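Local coordinates for antisigma-factor antagonist STAS (Rhodobacter sphaeroides, PDB 3LKL), which forms the C-terminal STAS domain of a probable SulP-type membrane anion transporter, where it is likely to serve a regulatory, cytoplasmic role, at residues G23-G28 against A53-I58; F37-P42 against L69-E74. All coordinates share one frame; numbering follows the deposited sequence.

In the fold
Interaction 1 pairs two short parallel strands, 24-25 and 53-55; interaction 2 packs the loop after helix 30-35 against the end of helix 58-73. Their centres lie about 21 Å apart on opposite sides of the chain's centre, with about 8 Å between nearest atoms. Along the chain the segments alternate: 23-28, 37-42, 53-58, 69-74. Strand 53-55 leads, after two loop residues, into helix 58-73, so the second half of interaction 1 precedes this helix and that of interaction 2 closes it. They lie toward opposite ends of the small alpha/beta STAS domain; interaction 1 also meets the second subunit, whereas interaction 2 stays within one chain.

Interaction 1: residues G23-G28 against A53-I58; sequences GQLFYG and AHIWDI
Gln24 and Trp56 lie alongside each other, joined by a hydrogen bond from the indole N-H to the side-chain amide: the Gln24 chain, bent at chi2 (-48°), folds its amide back so that OE1 reaches the indole edge. Trp56 NE1 donates to Gln24 OE1 over 2.8 Å, nearly straight at 164°, in the carbonyl plane on a lone pair. The same oxygen fits the edge of the imidazole, 3.3 Å from His54 CD2, with amide and ring almost coplanar; His54 CB in turn sits over one face of the indole, offset toward its rim. On the other face of the little sheet, the Leu25 CD1 methyl fits into the notch between Ile55 CG1, 3.8 Å away, and the Ala53 methyl, a looser neighbour. Between these layers runs a parallel ladder, His54 N to Gly23 O, Leu25 N to His54 O and Trp56 N to Leu25 O. Beyond it Phe26 CB rests 4.0 Å from Trp56 CB. Asp57 closes the end: its OD2 takes Tyr27 N at 2.7 Å on the syn lone pair, and also lies at the edge of the Tyr27 ring, 3.6 Å from Tyr27 CD2. Its other oxygen bonds Ser60 OG, and Asp57 N-caps helix 58-73, so one carboxylate joins the turn after strand 24-25 to the helix start. Gln24 NE2 and His54 NE2 both bond Asp65 of the second subunit, which makes the polar face of this sheet part of the dimer interface. On the opposite face Leu25 and Ile55 touch helix 58-73, and Ile55 packs also on Ala86 and Leu90 of helix 83-92.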
# COMPACT_ATOMS: atom_id res chain seq x y z
N GLY A 23 -1.23 -3.84 0.69
CA GLY A 23 -2.48 -3.12 0.41
C GLY A 23 -2.70 -1.99 1.37
O GLY A 23 -1.74 -1.33 1.77
N GLN A 24 -3.95 -1.82 1.81
CA GLN A 24 -4.32 -0.53 2.42
C GLN A 24 -4.66 -0.62 3.91
O GLN A 24 -5.60 -1.31 4.28
CB GLN A 24 -5.55 0.02 1.68
CG GLN A 24 -5.53 -0.02 0.15
CD GLN A 24 -4.25 0.50 -0.48
OE1 GLN A 24 -3.61 1.41 0.00
NE2 GLN A 24 -3.87 -0.13 -1.57
N LEU A 25 -3.86 0.02 4.74
CA LEU A 25 -4.07 0.00 6.16
C LEU A 25 -4.67 1.32 6.60
O LEU A 25 -4.02 2.38 6.51
CB LEU A 25 -2.75 -0.16 6.91
CG LEU A 25 -1.96 -1.44 6.63
CD1 LEU A 25 -0.52 -1.44 7.29
CD2 LEU A 25 -2.76 -2.61 7.11
N PHE A 26 -5.86 1.22 7.14
CA PHE A 26 -6.63 2.42 7.59
C PHE A 26 -7.58 1.93 8.65
O PHE A 26 -7.68 0.74 8.83
CB PHE A 26 -7.38 3.01 6.41
CG PHE A 26 -8.55 2.19 5.94
CD1 PHE A 26 -9.84 2.61 6.19
CD2 PHE A 26 -8.37 1.01 5.24
CE1 PHE A 26 -10.93 1.91 5.74
CE2 PHE A 26 -9.49 0.28 4.80
CZ PHE A 26 -10.75 0.74 5.05
N TYR A 27 -8.34 2.81 9.32
CA TYR A 27 -9.08 2.39 10.48
C TYR A 27 -9.92 1.17 10.20
O TYR A 27 -10.10 0.30 11.06
CB TYR A 27 -9.97 3.55 11.03
CG TYR A 27 -11.14 3.87 10.15
CD1 TYR A 27 -12.38 3.25 10.36
CD2 TYR A 27 -11.01 4.79 9.08
CE1 TYR A 27 -13.46 3.52 9.54
CE2 TYR A 27 -12.09 5.08 8.26
CZ TYR A 27 -13.31 4.45 8.51
OH TYR A 27 -14.38 4.71 7.71
N GLY A 28 -10.44 1.09 9.00
CA GLY A 28 -11.36 0.04 8.64
C GLY A 28 -10.71 -1.30 8.37
O GLY A 28 -11.39 -2.23 8.06
N ALA A 53 2.52 -1.89 1.40
CA ALA A 53 1.26 -1.41 1.94
C ALA A 53 1.34 0.11 2.09
O ALA A 53 2.42 0.68 1.98
CB ALA A 53 0.97 -2.10 3.34
N HIS A 54 0.22 0.75 2.31
CA HIS A 54 0.18 2.18 2.57
C HIS A 54 -0.54 2.33 3.87
O HIS A 54 -1.61 1.73 4.08
CB HIS A 54 -0.64 2.93 1.56
CG HIS A 54 -0.09 2.87 0.19
ND1 HIS A 54 1.16 3.35 -0.14
CD2 HIS A 54 -0.61 2.35 -0.94
CE1 HIS A 54 1.39 3.12 -1.42
NE2 HIS A 54 0.32 2.53 -1.93
N ILE A 55 0.06 3.12 4.75
CA ILE A 55 -0.56 3.42 6.04
C ILE A 55 -1.24 4.79 5.81
O ILE A 55 -0.60 5.74 5.46
CB ILE A 55 0.48 3.43 7.16
CG1 ILE A 55 1.08 1.99 7.33
CG2 ILE A 55 -0.16 3.90 8.38
CD1 ILE A 55 2.19 1.96 8.34
N TRP A 56 -2.55 4.81 5.99
CA TRP A 56 -3.37 5.94 5.62
C TRP A 56 -3.86 6.75 6.78
O TRP A 56 -4.47 7.79 6.56
CB TRP A 56 -4.59 5.42 4.88
CG TRP A 56 -4.28 4.91 3.53
CD1 TRP A 56 -4.46 3.67 3.09
CD2 TRP A 56 -3.75 5.67 2.46
NE1 TRP A 56 -4.06 3.58 1.77
CE2 TRP A 56 -3.67 4.83 1.36
CE3 TRP A 56 -3.38 7.04 2.31
CZ2 TRP A 56 -3.14 5.23 0.15
CZ3 TRP A 56 -2.93 7.46 1.11
CH2 TRP A 56 -2.79 6.56 0.05
N ASP A 57 -3.70 6.29 8.03
CA ASP A 57 -4.16 7.14 9.15
C ASP A 57 -3.38 6.84 10.44
O ASP A 57 -2.78 5.78 10.58
CB ASP A 57 -5.72 7.05 9.33
CG ASP A 57 -6.28 5.60 9.47
OD1 ASP A 57 -5.57 4.73 10.00
OD2 ASP A 57 -7.44 5.32 9.04
N ILE A 58 -3.42 7.76 11.38
CA ILE A 58 -2.71 7.53 12.63
C ILE A 58 -3.21 6.30 13.47
O ILE A 58 -2.42 5.72 14.19
CB ILE A 58 -2.65 8.82 13.48
CG1 ILE A 58 -1.55 9.70 12.92
CG2 ILE A 58 -2.29 8.56 14.97
CD1 ILE A 58 -1.63 11.16 13.49

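Interaction 2: residues F37-P42 against L69-E74; sequences FDFREP and LKFRRE
Phe39 swings its ring toward the helix with CG anti to its own carbonyl carbon (chi1 -75°), and Phe71 turns its ring to meet it with a similar first torsion (-86°). The two meet edge-to-face: the Phe39 edge points at the face of Phe71, centroids 4.8 Å apart and planes at 57°, with Phe39 CD1 over the centre of the Phe71 ring and Phe39 CE1 near its corner, 3.5 Å from Phe71 CE2. Lys70 covers one face of Phe39 in a CH-pi contact, its CG 3.7 Å from the ring centroid, while Phe37 CB lies over the opposite face, so the ring is clasped between two aliphatic groups. Phe37 CD1 also reaches the edge of the Phe71 ring at 3.8 Å. These three phenylalanines form an aromatic cluster between the loop after helix 30-35 and the last turn of helix 58-73, in the alpha/beta layering of a STAS domain; Phe71 reaches Val46 and Val78 of the central sheet, and Phe37 packs on Ile48 and, edge-to-face, on Tyr19. With an alanine at Phe71, the edge of Phe39 would probably lose the face it rests on, and a gap would be likely to open between this loop and the sheet. At the outer rim the Lys70 chain bends at chi2 and chi4, and its NZ meets Glu74 OE2 of the same segment from above the carboxylate plane, a salt bridge of 3.0 Å. Glu74 CG sits 3.3 Å from the carbonyl O of Phe39, a residue of the type I turn from Asp38 to Glu41, and Arg40 CG lies alongside Glu74 OE1 at 3.9 Å.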
# COMPACT_ATOMS: atom_id res chain seq x y z
N PHE A 37 -1.97 -11.64 13.13
CA PHE A 37 -0.79 -11.99 13.86
C PHE A 37 -1.16 -13.00 14.95
O PHE A 37 -2.23 -12.85 15.59
CB PHE A 37 -0.29 -10.75 14.57
CG PHE A 37 0.14 -9.66 13.63
CD1 PHE A 37 1.27 -9.82 12.84
CD2 PHE A 37 -0.58 -8.50 13.51
CE1 PHE A 37 1.67 -8.85 11.97
CE2 PHE A 37 -0.16 -7.47 12.66
CZ PHE A 37 0.95 -7.66 11.86
N ASP A 38 -0.29 -13.98 15.13
CA ASP A 38 -0.38 -14.93 16.25
C ASP A 38 0.63 -14.50 17.32
O ASP A 38 1.82 -14.86 17.34
CB ASP A 38 -0.14 -16.31 15.74
CG ASP A 38 -0.23 -17.37 16.80
OD1 ASP A 38 -0.65 -17.07 17.96
OD2 ASP A 38 0.16 -18.51 16.44
N PHE A 39 0.11 -13.66 18.19
CA PHE A 39 0.90 -12.98 19.18
C PHE A 39 1.61 -13.88 20.17
O PHE A 39 2.77 -13.58 20.59
CB PHE A 39 0.08 -11.91 19.86
CG PHE A 39 -0.13 -10.70 19.00
CD1 PHE A 39 0.98 -10.02 18.49
CD2 PHE A 39 -1.38 -10.25 18.70
CE1 PHE A 39 0.83 -8.96 17.71
CE2 PHE A 39 -1.56 -9.13 17.92
CZ PHE A 39 -0.44 -8.47 17.42
N ARG A 40 1.03 -15.04 20.46
CA ARG A 40 1.64 -15.85 21.50
C ARG A 40 2.36 -17.05 20.92
O ARG A 40 2.67 -17.96 21.64
CB ARG A 40 0.59 -16.26 22.50
CG ARG A 40 -0.14 -15.03 23.21
CD ARG A 40 -1.53 -15.40 23.77
NE ARG A 40 -2.25 -16.14 22.71
CZ ARG A 40 -3.56 -16.37 22.64
NH1 ARG A 40 -4.42 -15.90 23.56
NH2 ARG A 40 -4.00 -17.08 21.61
N GLU A 41 2.62 -17.05 19.63
CA GLU A 41 3.45 -18.05 19.05
C GLU A 41 4.84 -17.82 19.55
O GLU A 41 5.31 -16.74 19.56
CB GLU A 41 3.40 -17.99 17.54
CG GLU A 41 4.43 -18.85 16.86
CD GLU A 41 4.46 -18.74 15.37
OE1 GLU A 41 3.92 -17.83 14.79
OE2 GLU A 41 5.06 -19.58 14.77
N PRO A 42 5.51 -18.86 19.96
CA PRO A 42 6.82 -18.68 20.50
C PRO A 42 7.80 -18.41 19.39
O PRO A 42 7.94 -19.21 18.52
CB PRO A 42 7.09 -20.01 21.17
CG PRO A 42 6.28 -20.94 20.45
CD PRO A 42 5.06 -20.24 20.14
N LEU A 69 4.72 -3.85 20.05
CA LEU A 69 4.91 -3.95 21.51
C LEU A 69 4.40 -5.30 22.05
O LEU A 69 5.00 -5.87 22.96
CB LEU A 69 4.21 -2.75 22.23
CG LEU A 69 4.92 -1.38 22.03
CD1 LEU A 69 3.91 -0.16 22.08
CD2 LEU A 69 6.08 -1.24 23.03
N LYS A 70 3.32 -5.80 21.47
CA LYS A 70 2.76 -7.06 21.89
C LYS A 70 3.80 -8.19 21.58
O LYS A 70 4.08 -9.00 22.48
CB LYS A 70 1.41 -7.24 21.27
CG LYS A 70 0.56 -8.47 21.67
CD LYS A 70 0.48 -8.84 23.21
CE LYS A 70 -0.60 -9.97 23.48
NZ LYS A 70 -0.18 -11.12 24.41
N PHE A 71 4.44 -8.18 20.41
CA PHE A 71 5.41 -9.25 20.08
C PHE A 71 6.56 -9.16 21.03
O PHE A 71 6.96 -10.18 21.60
CB PHE A 71 5.95 -9.21 18.70
CG PHE A 71 5.09 -9.90 17.72
CD1 PHE A 71 4.85 -11.28 17.81
CD2 PHE A 71 4.45 -9.20 16.77
CE1 PHE A 71 4.06 -11.90 16.91
CE2 PHE A 71 3.64 -9.82 15.85
CZ PHE A 71 3.47 -11.18 15.89
N ARG A 72 7.03 -7.96 21.30
CA ARG A 72 8.13 -7.78 22.23
C ARG A 72 7.88 -8.31 23.61
O ARG A 72 8.71 -8.88 24.18
CB ARG A 72 8.48 -6.32 22.34
CG ARG A 72 9.22 -5.84 21.20
CD ARG A 72 9.94 -4.61 21.59
NE ARG A 72 10.35 -3.90 20.41
CZ ARG A 72 10.50 -2.60 20.33
NH1 ARG A 72 10.28 -1.81 21.37
NH2 ARG A 72 10.86 -2.11 19.18
N ARG A 73 6.70 -8.07 24.09
CA ARG A 73 6.25 -8.47 25.38
C ARG A 73 6.32 -9.97 25.47
O ARG A 73 6.65 -10.48 26.49
CB ARG A 73 4.83 -8.02 25.59
CG ARG A 73 4.49 -7.60 26.96
CD ARG A 73 3.72 -6.29 27.02
NE ARG A 73 2.52 -6.35 26.24
CZ ARG A 73 2.08 -5.36 25.48
NH1 ARG A 73 0.99 -5.52 24.79
NH2 ARG A 73 2.73 -4.23 25.46
N GLU A 74 6.01 -10.65 24.39
CA GLU A 74 6.07 -12.15 24.36
C GLU A 74 7.45 -12.73 24.19
O GLU A 74 7.63 -13.96 24.09
CB GLU A 74 5.12 -12.71 23.29
CG GLU A 74 3.63 -12.30 23.52
CD GLU A 74 3.02 -13.02 24.72
OE1 GLU A 74 3.28 -14.26 24.85
OE2 GLU A 74 2.30 -12.35 25.53